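Local coordinates for methionine-binding lipoprotein MetQ (Bacillus subtilis subsp. subtilis, PDB 4GOT) that probably binds methionine and passes it to the membrane permease of the MetNPQ ABC transporter, which imports methionine and is also involved in methionine sulfoxide transport, at residues M45-L50 / E67-E72. Residues are numbered along the deposited sequence; the frame is centred on the assembly and turned at random.
Sequences MYNKAL and EQEMKE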
# COMPACT_ATOMS: atom_id res chain seq x y z
N MSE A 45 -3.28 -9.06 9.18
CA MSE A 45 -3.72 -10.42 8.96
C MSE A 45 -3.03 -11.17 7.80
O MSE A 45 -2.96 -12.41 7.80
CB MSE A 45 -5.25 -10.47 8.77
CG MSE A 45 -5.95 -10.10 10.03
SE MSE A 45 -7.90 -10.31 9.81
CE MSE A 45 -7.96 -12.26 9.57
N TYR A 46 -2.55 -10.44 6.80
CA TYR A 46 -2.16 -11.03 5.52
C TYR A 46 -0.86 -11.86 5.64
O TYR A 46 -0.83 -12.99 5.20
CB TYR A 46 -2.04 -9.94 4.46
CG TYR A 46 -3.39 -9.37 4.08
CD1 TYR A 46 -3.97 -8.32 4.78
CD2 TYR A 46 -4.12 -9.91 3.02
CE1 TYR A 46 -5.25 -7.84 4.44
CE2 TYR A 46 -5.40 -9.45 2.69
CZ TYR A 46 -5.96 -8.41 3.39
OH TYR A 46 -7.21 -7.93 2.99
N ASN A 47 0.19 -11.32 6.26
CA ASN A 47 1.44 -12.06 6.45
C ASN A 47 1.27 -13.21 7.43
O ASN A 47 1.90 -14.28 7.26
CB ASN A 47 2.55 -11.12 6.89
CG ASN A 47 3.11 -10.33 5.73
OD1 ASN A 47 3.11 -10.83 4.58
ND2 ASN A 47 3.58 -9.12 5.99
N LYS A 48 0.41 -13.02 8.43
CA LYS A 48 0.08 -14.10 9.36
C LYS A 48 -0.54 -15.30 8.64
O LYS A 48 -0.15 -16.46 8.89
CB LYS A 48 -0.84 -13.61 10.48
CG LYS A 48 -1.12 -14.68 11.54
CD LYS A 48 -1.54 -14.04 12.85
CE LYS A 48 -1.25 -14.94 14.04
NZ LYS A 48 -1.84 -16.28 13.80
N ALA A 49 -1.49 -15.03 7.73
CA ALA A 49 -2.17 -16.11 6.99
C ALA A 49 -1.15 -16.89 6.13
O ALA A 49 -1.16 -18.13 6.10
CB ALA A 49 -3.32 -15.53 6.13
N LEU A 50 -0.23 -16.17 5.49
CA LEU A 50 0.79 -16.77 4.65
C LEU A 50 1.73 -17.61 5.47
O LEU A 50 1.92 -18.77 5.17
CB LEU A 50 1.59 -15.68 3.91
CG LEU A 50 2.68 -16.04 2.91
CD1 LEU A 50 2.20 -17.03 1.84
CD2 LEU A 50 3.22 -14.73 2.30
N GLU A 67 9.50 -5.94 5.25
CA GLU A 67 10.70 -5.90 6.10
C GLU A 67 10.43 -5.62 7.56
O GLU A 67 10.93 -6.35 8.45
CB GLU A 67 11.70 -4.88 5.55
CG GLU A 67 12.35 -5.42 4.31
CD GLU A 67 13.38 -4.48 3.76
OE1 GLU A 67 13.60 -3.41 4.38
OE2 GLU A 67 13.93 -4.84 2.71
N GLN A 68 9.63 -4.58 7.81
CA GLN A 68 9.15 -4.30 9.17
C GLN A 68 8.44 -5.49 9.81
O GLN A 68 8.63 -5.78 11.00
CB GLN A 68 8.17 -3.10 9.18
CG GLN A 68 7.63 -2.73 10.57
CD GLN A 68 8.71 -2.22 11.54
OE1 GLN A 68 9.74 -1.70 11.13
NE2 GLN A 68 8.46 -2.37 12.84
N GLU A 69 7.57 -6.14 9.05
CA GLU A 69 6.80 -7.30 9.59
C GLU A 69 7.72 -8.43 10.02
O GLU A 69 7.51 -9.07 11.08
CB GLU A 69 5.83 -7.79 8.57
CG GLU A 69 4.68 -6.81 8.37
CD GLU A 69 3.50 -7.11 9.28
OE1 GLU A 69 2.85 -8.16 9.01
OE2 GLU A 69 3.23 -6.30 10.21
N MSE A 70 8.78 -8.65 9.25
CA MSE A 70 9.71 -9.72 9.59
C MSE A 70 10.62 -9.33 10.73
O MSE A 70 10.97 -10.18 11.52
CB MSE A 70 10.50 -10.18 8.37
CG MSE A 70 9.64 -11.03 7.40
SE MSE A 70 10.54 -11.27 5.67
CE MSE A 70 11.89 -12.55 6.31
N LYS A 71 10.98 -8.04 10.83
CA LYS A 71 11.67 -7.51 12.02
C LYS A 71 10.83 -7.74 13.30
O LYS A 71 11.33 -8.15 14.33
CB LYS A 71 11.94 -6.03 11.82
CG LYS A 71 12.74 -5.33 12.90
CD LYS A 71 12.83 -3.83 12.58
CE LYS A 71 13.97 -3.46 11.62
NZ LYS A 71 15.11 -2.76 12.31
N GLU A 72 9.54 -7.48 13.23
CA GLU A 72 8.65 -7.67 14.38
C GLU A 72 8.28 -9.13 14.70
O GLU A 72 8.01 -9.47 15.86
CB GLU A 72 7.36 -6.88 14.15
CG GLU A 72 7.51 -5.36 14.21
CD GLU A 72 6.24 -4.62 13.78
OE1 GLU A 72 5.24 -5.30 13.45
OE2 GLU A 72 6.23 -3.37 13.78
O HOH W 1 0.47 -8.59 7.36
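Asn-47 and Glu-69 reach for each other across the gap between helices 44-51 and 63-72, and this one pair makes the direct contact, an instructive case of two helices joined by polar groups in a buried setting. The amide nitrogen ND2 of Asn-47 donates to OE1 of Glu-69 over 3.3 Å; the bond is nearly straight, with an N-H...O angle of 163°, and uses the anti side of the carboxylate. OE1 lies close to the amide plane, while the amide and carboxylate planes are turned 32° apart. With CG of Glu-69 anti to its carbonyl carbon, that methylene comes alongside the amide, 3.5 Å from ND2 of Asn-47, and the bend at chi2 (-92°) then turns the carboxylate toward the asparagine's helix. There a water completes the link: it accepts from the backbone N of Asn-47 at 3.0 Å and donates to OE1 of Glu-69 at 2.9 Å, so OE1 accepts from ND2 directly and from a water that is itself held by the same asparagine. In this periplasmic-binding-protein fold of the NlpA family, the two helices follow each other in sequence with strand 57-62 of the six-stranded mixed sheet between them, and that strand also supplies partners to the asparagine. Asn-58 ND2 donates to OD1 of Asn-47, and Gln-61 OE1 receives a second bond from ND2, an arrangement that fixes which way round the amide sits. Replacing Glu-69 by an alanine would probably cost ND2 its bond to the neighbouring helix and leave the bridging water without its acceptor, opening a gap where CG and the carboxylate had lain. The side chain of Glu-69 lies about 7 Å from the bound selenomethionine, whose pocket includes Phe-60, a residue that Asn-47 touches and on which the ring of Tyr-46 stacks.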